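Side-chain contacts in nicotinamide riboside transporter PnuC (Neisseria mucosa ATCC 25996, PDB 4QTN), which binds nicotinamide riboside, a form of vitamin B3, and probably carries it across the bacterial inner membrane as a homotrimer: residues G14-H17 and F18-V21; A20-L23 and L24-G28; A125-V128 and R129-L132; L212-V215 and M216-C219. All blocks are in the same frame, centred on the assembly; numbering follows the deposited sequence.

Interaction 1 of 4, residues G14-H17 and F18-V21; sequences GWTH and FEAV. With BOG (octyl beta-D-glucopyranoside), chain J.
T16 and E19 form a capping box at the N-terminus of helix 17-34. T16 is the N-cap: its OG1 accepts from E19 N at 2.9 Å, a fairly straight bond made possible by a first torsion (chi1 65°) that tucks the hydroxyl between the backbone N and the carbonyl carbon. E19 answers with its carboxylate, whose OE2 takes T16 N at 2.7 Å from above the carboxylate plane. The two side chains cross at about a right angle. W15 stands alongside, the edge of its indole at CE3 meeting E19 CB at 3.8 Å. At another point of that edge, in plane, CD1 lies 3.3 Å from the glucoside O2 of the octyl glucoside, which also accepts from W15 N at 3.2 Å; the octyl chain then runs over one face of the ring. H17 crosses V21 one turn on, with H17 CE1 near V21 CG2. Charge and hydrogen bonds hold E19 at both oxygens: OE2 forms a salt bridge with K59, and OE1 is hydrogen-bonded to Y223. Thus the helix start is tied to helices 41-59 and 208-234, while H17 NE2 is hydrogen-bonded to L126 O of the second subunit.

Interaction 2 of 4, residues A20-L23 and L24-G28; sequences AVWL and LMFLG. With BOG (octyl beta-D-glucopyranoside), chain J.
W22 turns the edge of its six-membered ring toward the face of F26 in an offset edge-to-face pair, with centroids 5.8 Å apart and planes at 63°. The closest carbons are W22 CE3 and F26 CZ, at 4.0 Å. Toward W22 also comes M25, present as selenomethionine: its SE approaches the six-membered ring obliquely, 5.0 Å from the centroid and 29° off the normal, a Met-aromatic contact. M25 leaves the backbone with CG anti to its own N (chi1 -175°), runs on extended through CG, and bends only at the last torsion. The indole therefore meets two residues of the next turn, a ring and a selenium. Beyond them, W22 meets F18 one turn back on the same helix, and lies nearly parallel to the ring of Y225 of the second subunit.

Around the helix from these groups, L23 and L24 face the detergent tail. L23 CD2 touches C6' of the octyl chain at 3.6 Å, and L24 CD2 comes within 4.0 Å of C5'. L23 CG also packs on L27 CD1 at 4.3 Å. The i to i+4 backbone bonds, such as L24 N to A20 O at 2.9 Å, continue the helix through the contact.

In the fold, L23 and L27 pack on helix 41-59, and F26 wedges between that helix and helix 208-234 by way of I51, M216 and C219. On the trimer side, W22 and M25 meet A183 of the second subunit, and L24 meets its W131.

Interaction 3 of 4, residues A125-V128 and R129-L132; sequences ALTV and RQWL
Q130 reaches back along the chain toward T127, the two side chains crossing at a slant, while L126 meets the indole of W131 at about a right angle. Q130 is extended beyond CG (chi2 -166°), which carries its amide past the T127 side chain to the backbone. There OE1 accepts from T127 N at 2.8 Å, the N-H lying in the amide carbonyl plane and directed onto a lone pair. The same OE1 lies 3.3 Å from L126 CA, just before the amide it captures. In return T127 presents its OG1 to Q130 N, at 3.4 Å a weak bond, though nearly straight at 161°. Together these form a capping box, with T127 the N-cap of helix 128-147.

L126 points its CD1 branch at the six-membered side of the W131 ring, near the ring plane, with CD1 3.6 Å from CE3. This is an edge contact, and it sets the leucine on the rim of the indole. Both residues also pack on L173 of helix 158-175. The other end of the indole serves the trimer: W131 NE1 is hydrogen-bonded to V21 O of the third subunit, and V128 packs on A20 there.

Chemically the box is neutral, an amide standing where an acid often would. It gives the N-H of T127 a good acceptor and that of Q130 a weak one, without adding a charge, and the amide oxygen probably carries most of the hold. Leucine and tryptophan supply the apolar half, in keeping with a helix that passes from the cytoplasmic side into the membrane.

Interaction 4 of 4, residues L212-V215 and M216-C219; sequences LMYV and MYLC
With its first torsion placing CG opposite its own N, M213 brings CG over one face of the Y217 ring a turn later and SE obliquely to the same side; the turn at chi3 then folds CE toward Y217 CE2. Y214 and Y217 share nearly the same first torsion but differ in the second (-86° against 18°), which turns their planes against each other. M213 CG stands 4.0 Å from the Y217 centroid over that face, a CH-pi contact offset toward the rim. The selenium of this selenomethionine lies more obliquely, its SE 4.4 Å from the same centroid and 3.6 Å from Y217 OH, giving a Met-aromatic contact beside the CH-pi one.

Y214 takes the edge of Y217 on its own face: CD2 of Y217 sits 3.7 Å from CE1 of Y214, the centroids are 5.0 Å apart and the planes meet at 63°, an edge-to-face pair. On another side of the helix L212 CD1 and M216 CE touch more loosely at 4.2 Å, the M216 chain being extended. Backbone bonds link the turns, among them Y217 N to M213 O at 2.8 Å; L218 N is bonded to Y214 O and also, weakly, to V215 O.

The phenol of Y217 is hydrogen-bonded to G50 O of helix 41-59, so this ring is held by its hydroxyl as well as by M213 and Y214. Y214 and Y217 both pack on N189 of helix 181-198. Y217 lines the nicotinamide riboside site within the transmembrane bundle, and M213 and Y214 pack against its ring as second-shell neighbours.

Overall arrangement
Interactions 2 and 4 are buried packing of aromatic and apolar side chains within membrane helices; 1 and 3 are partly buried capping boxes at helix starts. Interaction 1 uses a charged glutamate with partners on two other helices, whereas interaction 3 uses a neutral glutamine. Interactions 1 and 2 share helix 17-34 and the same detergent, and W15 touches L23. Interaction 2 meets interaction 4 where F26 CE1 packs on M216 CG at 3.5 Å, joining helix 17-34 to helix 208-234, which carries the ligand-binding Y217. Interaction 3 lies apart within the chain, about 34 Å from interaction 2 between centres, yet across the trimer its counterpart hydrogen-bonds to and packs on residues of both 1 and 2.

Interaction 1 of 4, residues G14-H17 and F18-V21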
loop_
_atom_site.group_PDB
_atom_site.type_symbol
_atom_site.label_atom_id
_atom_site.label_comp_id
_atom_site.label_asym_id
_atom_site.label_seq_id
_atom_site.Cartn_x
_atom_site.Cartn_y
_atom_site.Cartn_z
ATOM N N GLY C 14 3.227 22.648 17.497
ATOM C CA GLY C 14 3.068 22.797 16.058
ATOM C C GLY C 14 2.754 21.520 15.311
ATOM O O GLY C 14 3.161 21.364 14.164
ATOM N N TRP C 15 2.028 20.598 15.959
ATOM C CA TRP C 15 1.377 19.481 15.240
ATOM C C TRP C 15 0.055 19.921 14.676
ATOM O O TRP C 15 -0.728 20.603 15.365
ATOM C CB TRP C 15 1.124 18.277 16.151
ATOM C CG TRP C 15 2.303 17.769 16.852
ATOM C CD1 TRP C 15 2.709 18.105 18.103
ATOM C CD2 TRP C 15 3.221 16.791 16.380
ATOM N NE1 TRP C 15 3.839 17.408 18.439
ATOM C CE2 TRP C 15 4.176 16.590 17.398
ATOM C CE3 TRP C 15 3.346 16.079 15.191
ATOM C CZ2 TRP C 15 5.243 15.706 17.264
ATOM C CZ3 TRP C 15 4.403 15.199 15.055
ATOM C CH2 TRP C 15 5.342 15.020 16.094
ATOM N N THR C 16 -0.205 19.528 13.426
ATOM C CA THR C 16 -1.561 19.517 12.889
ATOM C C THR C 16 -2.406 18.483 13.625
ATOM O O THR C 16 -1.866 17.559 14.285
ATOM C CB THR C 16 -1.597 19.167 11.400
ATOM O OG1 THR C 16 -1.152 17.823 11.216
ATOM C CG2 THR C 16 -0.726 20.086 10.622
ATOM N N HIS C 17 -3.732 18.639 13.507
ATOM C CA HIS C 17 -4.697 17.683 14.058
ATOM C C HIS C 17 -4.442 16.293 13.484
ATOM O O HIS C 17 -4.324 15.302 14.229
ATOM C CB HIS C 17 -6.119 18.135 13.732
ATOM C CG HIS C 17 -7.175 17.218 14.251
ATOM N ND1 HIS C 17 -7.439 15.993 13.680
ATOM C CD2 HIS C 17 -8.038 17.344 15.287
ATOM C CE1 HIS C 17 -8.417 15.401 14.343
ATOM N NE2 HIS C 17 -8.796 16.199 15.325
ATOM N N PHE C 18 -4.318 16.237 12.157
ATOM C CA PHE C 18 -4.083 15.003 11.449
ATOM C C PHE C 18 -2.781 14.294 11.919
ATOM O O PHE C 18 -2.807 13.114 12.284
ATOM C CB PHE C 18 -4.066 15.290 9.974
ATOM C CG PHE C 18 -3.762 14.107 9.124
ATOM C CD1 PHE C 18 -4.750 13.217 8.779
ATOM C CD2 PHE C 18 -2.507 13.926 8.610
ATOM C CE1 PHE C 18 -4.486 12.145 7.952
ATOM C CE2 PHE C 18 -2.224 12.850 7.782
ATOM C CZ PHE C 18 -3.217 11.955 7.459
ATOM N N GLU C 19 -1.667 15.024 11.967
ATOM C CA GLU C 19 -0.430 14.445 12.493
ATOM C C GLU C 19 -0.657 13.886 13.897
ATOM O O GLU C 19 -0.154 12.819 14.243
ATOM C CB GLU C 19 0.686 15.472 12.534
ATOM C CG GLU C 19 1.202 15.913 11.184
ATOM C CD GLU C 19 1.717 17.347 11.208
ATOM O OE1 GLU C 19 2.189 17.840 10.158
ATOM O OE2 GLU C 19 1.644 17.992 12.275
ATOM N N ALA C 20 -1.427 14.604 14.701
ATOM C CA ALA C 20 -1.655 14.179 16.081
ATOM C C ALA C 20 -2.432 12.865 16.140
ATOM O O ALA C 20 -2.006 11.924 16.809
ATOM C CB ALA C 20 -2.359 15.270 16.884
ATOM N N VAL C 21 -3.545 12.805 15.398
ATOM C CA VAL C 21 -4.403 11.620 15.337
ATOM C C VAL C 21 -3.629 10.343 15.017
ATOM O O VAL C 21 -3.794 9.315 15.692
ATOM C CB VAL C 21 -5.501 11.806 14.282
ATOM C CG1 VAL C 21 -6.281 10.518 14.069
ATOM C CG2 VAL C 21 -6.428 12.920 14.697
HETATM C C1 BOG J . -1.504 20.272 19.992
HETATM O O1 BOG J . -1.513 18.915 19.722
HETATM C C2 BOG J . -0.773 21.008 18.877
HETATM O O2 BOG J . 0.638 20.580 18.786
HETATM C C3 BOG J . -0.800 22.476 19.108
HETATM O O3 BOG J . -0.067 23.122 18.019
HETATM C C4 BOG J . -2.190 23.022 19.187
HETATM O O4 BOG J . -2.145 24.390 19.633
HETATM C C5 BOG J . -3.149 22.215 20.094
HETATM O O5 BOG J . -2.927 20.732 20.127
HETATM C C6 BOG J . -4.532 22.458 19.601
HETATM O O6 BOG J . -5.473 22.286 20.656
HETATM C "C1'" BOG J . -0.564 18.130 20.491
HETATM C "C2'" BOG J . -0.301 16.800 19.714
HETATM C "C3'" BOG J . 0.602 15.895 20.515
HETATM C "C4'" BOG J . 0.686 14.519 19.784
HETATM C "C5'" BOG J . 1.662 13.561 20.532
HETATM C "C6'" BOG J . 3.096 14.147 20.512
HETATM C "C7'" BOG J . 3.732 14.071 21.922
HETATM C "C8'" BOG J . 4.649 12.805 22.055
#

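Interaction 2 of 4, residues A20-L23 and L24-G28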
loop_
_atom_site.group_PDB
_atom_site.type_symbol
_atom_site.label_atom_id
_atom_site.label_comp_id
_atom_site.label_asym_id
_atom_site.label_seq_id
_atom_site.Cartn_x
_atom_site.Cartn_y
_atom_site.Cartn_z
ATOM N N ALA C 20 -1.427 14.604 14.701
ATOM C CA ALA C 20 -1.655 14.179 16.081
ATOM C C ALA C 20 -2.432 12.865 16.140
ATOM O O ALA C 20 -2.006 11.924 16.809
ATOM C CB ALA C 20 -2.359 15.270 16.884
ATOM N N VAL C 21 -3.545 12.805 15.398
ATOM C CA VAL C 21 -4.403 11.620 15.337
ATOM C C VAL C 21 -3.629 10.343 15.017
ATOM O O VAL C 21 -3.794 9.315 15.692
ATOM C CB VAL C 21 -5.501 11.806 14.282
ATOM C CG1 VAL C 21 -6.281 10.518 14.069
ATOM C CG2 VAL C 21 -6.428 12.920 14.697
ATOM N N TRP C 22 -2.797 10.402 13.978
ATOM C CA TRP C 22 -2.090 9.221 13.508
ATOM C C TRP C 22 -0.968 8.798 14.428
ATOM O O TRP C 22 -0.771 7.616 14.662
ATOM C CB TRP C 22 -1.587 9.419 12.093
ATOM C CG TRP C 22 -2.654 9.228 11.114
ATOM C CD1 TRP C 22 -3.520 10.178 10.638
ATOM C CD2 TRP C 22 -3.048 8.001 10.529
ATOM N NE1 TRP C 22 -4.417 9.611 9.779
ATOM C CE2 TRP C 22 -4.145 8.274 9.684
ATOM C CE3 TRP C 22 -2.590 6.689 10.639
ATOM C CZ2 TRP C 22 -4.776 7.287 8.943
ATOM C CZ3 TRP C 22 -3.220 5.705 9.903
ATOM C CH2 TRP C 22 -4.299 6.010 9.060
ATOM N N LEU C 23 -0.241 9.762 14.969
ATOM C CA LEU C 23 0.795 9.445 15.943
ATOM C C LEU C 23 0.202 8.776 17.189
ATOM O O LEU C 23 0.705 7.744 17.646
ATOM C CB LEU C 23 1.564 10.693 16.340
ATOM C CG LEU C 23 2.680 10.426 17.339
ATOM C CD1 LEU C 23 3.769 9.564 16.710
ATOM C CD2 LEU C 23 3.235 11.746 17.841
ATOM N N LEU C 24 -0.872 9.365 17.725
ATOM C CA LEU C 24 -1.564 8.799 18.878
ATOM C C LEU C 24 -2.117 7.408 18.588
ATOM O O LEU C 24 -1.951 6.497 19.391
ATOM C CB LEU C 24 -2.661 9.743 19.390
ATOM C CG LEU C 24 -2.140 11.078 19.944
ATOM C CD1 LEU C 24 -3.264 11.982 20.419
ATOM C CD2 LEU C 24 -1.151 10.811 21.065
HETATM N N MSE C 25 -2.714 7.221 17.420
HETATM C CA MSE C 25 -3.173 5.894 17.053
HETATM C C MSE C 25 -2.027 4.917 16.878
HETATM O O MSE C 25 -2.185 3.729 17.127
HETATM C CB MSE C 25 -4.013 5.896 15.817
HETATM C CG MSE C 25 -4.518 4.482 15.617
HETATM SE SE MSE C 25 -5.140 4.310 13.785
HETATM C CE MSE C 25 -6.794 5.310 14.121
ATOM N N PHE C 26 -0.869 5.398 16.446
ATOM C CA PHE C 26 0.263 4.506 16.239
ATOM C C PHE C 26 0.801 3.992 17.565
ATOM O O PHE C 26 1.150 2.819 17.691
ATOM C CB PHE C 26 1.360 5.200 15.455
ATOM C CG PHE C 26 1.192 5.107 13.964
ATOM C CD1 PHE C 26 0.435 4.073 13.392
ATOM C CD2 PHE C 26 1.822 6.028 13.119
ATOM C CE1 PHE C 26 0.293 3.975 12.014
ATOM C CE2 PHE C 26 1.685 5.930 11.747
ATOM C CZ PHE C 26 0.918 4.898 11.194
ATOM N N LEU C 27 0.850 4.878 18.555
ATOM C CA LEU C 27 1.282 4.519 19.902
ATOM C C LEU C 27 0.243 3.647 20.586
ATOM O O LEU C 27 0.588 2.746 21.339
ATOM C CB LEU C 27 1.550 5.771 20.732
ATOM C CG LEU C 27 2.558 6.724 20.102
ATOM C CD1 LEU C 27 2.684 8.013 20.902
ATOM C CD2 LEU C 27 3.905 6.037 19.927
ATOM N N GLY C 28 -1.032 3.907 20.297
ATOM C CA GLY C 28 -2.128 3.051 20.754
ATOM C C GLY C 28 -2.005 1.594 20.322
ATOM O O GLY C 28 -2.024 0.696 21.166
HETATM C C1 BOG J . -1.504 20.272 19.992
HETATM O O1 BOG J . -1.513 18.915 19.722
HETATM C C2 BOG J . -0.773 21.008 18.877
HETATM O O2 BOG J . 0.638 20.580 18.786
HETATM C C3 BOG J . -0.800 22.476 19.108
HETATM O O3 BOG J . -0.067 23.122 18.019
HETATM C C4 BOG J . -2.190 23.022 19.187
HETATM O O4 BOG J . -2.145 24.390 19.633
HETATM C C5 BOG J . -3.149 22.215 20.094
HETATM O O5 BOG J . -2.927 20.732 20.127
HETATM C C6 BOG J . -4.532 22.458 19.601
HETATM O O6 BOG J . -5.473 22.286 20.656
HETATM C "C1'" BOG J . -0.564 18.130 20.491
HETATM C "C2'" BOG J . -0.301 16.800 19.714
HETATM C "C3'" BOG J . 0.602 15.895 20.515
HETATM C "C4'" BOG J . 0.686 14.519 19.784
HETATM C "C5'" BOG J . 1.662 13.561 20.532
HETATM C "C6'" BOG J . 3.096 14.147 20.512
HETATM C "C7'" BOG J . 3.732 14.071 21.922
HETATM C "C8'" BOG J . 4.649 12.805 22.055
#

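Interaction 3 of 4, residues A125-V128 and R129-L132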
loop_
_atom_site.group_PDB
_atom_site.type_symbol
_atom_site.label_atom_id
_atom_site.label_comp_id
_atom_site.label_asym_id
_atom_site.label_seq_id
_atom_site.Cartn_x
_atom_site.Cartn_y
_atom_site.Cartn_z
ATOM N N ALA C 125 16.562 20.225 -1.750
ATOM C CA ALA C 125 16.142 19.336 -2.834
ATOM C C ALA C 125 17.265 19.117 -3.835
ATOM O O ALA C 125 17.698 20.058 -4.490
ATOM C CB ALA C 125 14.921 19.904 -3.540
ATOM N N LEU C 126 17.719 17.862 -3.952
ATOM C CA LEU C 126 18.629 17.431 -5.029
ATOM C C LEU C 126 18.007 17.639 -6.397
ATOM O O LEU C 126 16.775 17.566 -6.539
ATOM C CB LEU C 126 18.966 15.950 -4.886
ATOM C CG LEU C 126 19.702 15.452 -3.650
ATOM C CD1 LEU C 126 19.831 13.956 -3.768
ATOM C CD2 LEU C 126 21.073 16.097 -3.466
ATOM N N THR C 127 18.854 17.865 -7.415
ATOM C CA THR C 127 18.383 17.868 -8.814
ATOM C C THR C 127 18.602 16.506 -9.452
ATOM O O THR C 127 19.210 15.624 -8.846
ATOM C CB THR C 127 19.052 18.949 -9.668
ATOM O OG1 THR C 127 20.347 18.504 -10.073
ATOM C CG2 THR C 127 19.169 20.241 -8.895
ATOM N N VAL C 128 18.077 16.330 -10.659
ATOM C CA VAL C 128 18.040 15.024 -11.283
ATOM C C VAL C 128 19.474 14.554 -11.516
ATOM O O VAL C 128 19.818 13.372 -11.286
ATOM C CB VAL C 128 17.273 15.073 -12.626
ATOM C CG1 VAL C 128 17.044 13.673 -13.165
ATOM C CG2 VAL C 128 15.942 15.808 -12.469
ATOM N N ARG C 129 20.317 15.495 -11.955
ATOM C CA ARG C 129 21.725 15.226 -12.184
ATOM C C ARG C 129 22.357 14.810 -10.873
ATOM O O ARG C 129 22.840 13.685 -10.741
ATOM C CB ARG C 129 22.433 16.458 -12.761
ATOM C CG ARG C 129 23.318 16.144 -13.962
ATOM C CD ARG C 129 24.353 17.240 -14.243
ATOM N NE ARG C 129 23.766 18.582 -14.415
ATOM C CZ ARG C 129 23.643 19.222 -15.583
ATOM N NH1 ARG C 129 24.041 18.647 -16.716
ATOM N NH2 ARG C 129 23.116 20.441 -15.621
ATOM N N GLN C 130 22.281 15.701 -9.883
ATOM C CA GLN C 130 22.743 15.417 -8.523
ATOM C C GLN C 130 22.287 14.041 -8.019
ATOM O O GLN C 130 23.054 13.328 -7.374
ATOM C CB GLN C 130 22.246 16.491 -7.568
ATOM C CG GLN C 130 22.520 17.909 -8.005
ATOM C CD GLN C 130 22.318 18.890 -6.873
ATOM O OE1 GLN C 130 21.207 19.057 -6.371
ATOM N NE2 GLN C 130 23.400 19.535 -6.448
ATOM N N TRP C 131 21.026 13.698 -8.301
ATOM C CA TRP C 131 20.443 12.396 -7.957
ATOM C C TRP C 131 21.147 11.261 -8.698
ATOM O O TRP C 131 21.703 10.348 -8.062
ATOM C CB TRP C 131 18.935 12.405 -8.303
ATOM C CG TRP C 131 18.085 11.154 -7.850
ATOM C CD1 TRP C 131 17.233 10.413 -8.633
ATOM C CD2 TRP C 131 17.974 10.609 -6.525
ATOM N NE1 TRP C 131 16.633 9.435 -7.887
ATOM C CE2 TRP C 131 17.069 9.533 -6.593
ATOM C CE3 TRP C 131 18.568 10.913 -5.294
ATOM C CZ2 TRP C 131 16.742 8.770 -5.485
ATOM C CZ3 TRP C 131 18.227 10.147 -4.182
ATOM C CH2 TRP C 131 17.329 9.099 -4.287
ATOM N N LEU C 132 21.140 11.324 -10.043
ATOM C CA LEU C 132 21.697 10.242 -10.874
ATOM C C LEU C 132 23.086 9.809 -10.386
ATOM O O LEU C 132 23.429 8.635 -10.448
ATOM C CB LEU C 132 21.741 10.635 -12.357
ATOM C CG LEU C 132 22.493 9.648 -13.276
ATOM C CD1 LEU C 132 21.644 8.423 -13.602
ATOM C CD2 LEU C 132 22.993 10.321 -14.542
#

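Interaction 4 of 4, residues L212-V215 and M216-C219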
loop_
_atom_site.group_PDB
_atom_site.type_symbol
_atom_site.label_atom_id
_atom_site.label_comp_id
_atom_site.label_asym_id
_atom_site.label_seq_id
_atom_site.Cartn_x
_atom_site.Cartn_y
_atom_site.Cartn_z
ATOM N N LEU C 212 4.971 -4.754 13.002
ATOM C CA LEU C 212 3.942 -3.721 12.979
ATOM C C LEU C 212 4.558 -2.344 12.869
ATOM O O LEU C 212 4.057 -1.491 12.136
ATOM C CB LEU C 212 3.020 -3.800 14.196
ATOM C CG LEU C 212 1.578 -4.240 13.903
ATOM C CD1 LEU C 212 0.679 -3.848 15.052
ATOM C CD2 LEU C 212 1.041 -3.652 12.609
HETATM N N MSE C 213 5.666 -2.138 13.576
HETATM C CA MSE C 213 6.380 -0.880 13.500
HETATM C C MSE C 213 6.716 -0.518 12.065
HETATM O O MSE C 213 6.474 0.612 11.644
HETATM C CB MSE C 213 7.640 -0.926 14.325
HETATM C CG MSE C 213 8.346 0.397 14.157
HETATM SE SE MSE C 213 10.059 0.308 15.068
HETATM C CE MSE C 213 10.973 -0.857 13.778
ATOM N N TYR C 214 7.263 -1.467 11.301
ATOM C CA TYR C 214 7.627 -1.192 9.906
ATOM C C TYR C 214 6.465 -0.923 8.977
ATOM O O TYR C 214 6.646 -0.276 7.950
ATOM C CB TYR C 214 8.559 -2.258 9.331
ATOM C CG TYR C 214 9.970 -1.929 9.602
ATOM C CD1 TYR C 214 10.677 -1.096 8.754
ATOM C CD2 TYR C 214 10.576 -2.338 10.779
ATOM C CE1 TYR C 214 11.972 -0.717 9.044
ATOM C CE2 TYR C 214 11.877 -1.976 11.080
ATOM C CZ TYR C 214 12.570 -1.158 10.212
ATOM O OH TYR C 214 13.863 -0.784 10.504
ATOM N N VAL C 215 5.267 -1.387 9.330
ATOM C CA VAL C 215 4.083 -0.973 8.584
ATOM C C VAL C 215 3.771 0.492 8.872
ATOM O O VAL C 215 3.528 1.262 7.954
ATOM C CB VAL C 215 2.864 -1.877 8.839
ATOM C CG1 VAL C 215 1.628 -1.358 8.099
ATOM C CG2 VAL C 215 3.176 -3.284 8.391
HETATM N N MSE C 216 3.855 0.890 10.141
HETATM C CA MSE C 216 3.607 2.291 10.518
HETATM C C MSE C 216 4.680 3.179 9.938
HETATM O O MSE C 216 4.409 4.309 9.542
HETATM C CB MSE C 216 3.519 2.436 12.026
HETATM C CG MSE C 216 2.565 1.389 12.589
HETATM SE SE MSE C 216 2.570 1.458 14.565
HETATM C CE MSE C 216 1.001 0.313 14.883
ATOM N N TYR C 217 5.902 2.661 9.864
ATOM C CA TYR C 217 6.992 3.344 9.173
ATOM C C TYR C 217 6.652 3.670 7.724
ATOM O O TYR C 217 6.946 4.764 7.258
ATOM C CB TYR C 217 8.268 2.505 9.210
ATOM C CG TYR C 217 9.111 2.742 10.421
ATOM C CD1 TYR C 217 8.571 3.350 11.559
ATOM C CD2 TYR C 217 10.456 2.329 10.458
ATOM C CE1 TYR C 217 9.342 3.558 12.693
ATOM C CE2 TYR C 217 11.238 2.529 11.593
ATOM C CZ TYR C 217 10.675 3.149 12.709
ATOM O OH TYR C 217 11.433 3.362 13.839
ATOM N N LEU C 218 6.064 2.704 7.015
ATOM C CA LEU C 218 5.758 2.847 5.598
ATOM C C LEU C 218 4.754 3.973 5.370
ATOM O O LEU C 218 4.950 4.837 4.494
ATOM C CB LEU C 218 5.206 1.525 5.035
ATOM C CG LEU C 218 5.193 1.160 3.524
ATOM C CD1 LEU C 218 3.876 0.471 3.187
ATOM C CD2 LEU C 218 5.471 2.315 2.542
ATOM N N CYS C 219 3.683 3.973 6.152
ATOM C CA CYS C 219 2.717 5.048 6.084
ATOM C C CYS C 219 3.415 6.391 6.267
ATOM O O CYS C 219 3.390 7.249 5.367
ATOM C CB CYS C 219 1.649 4.867 7.142
ATOM S SG CYS C 219 0.730 3.331 6.976
#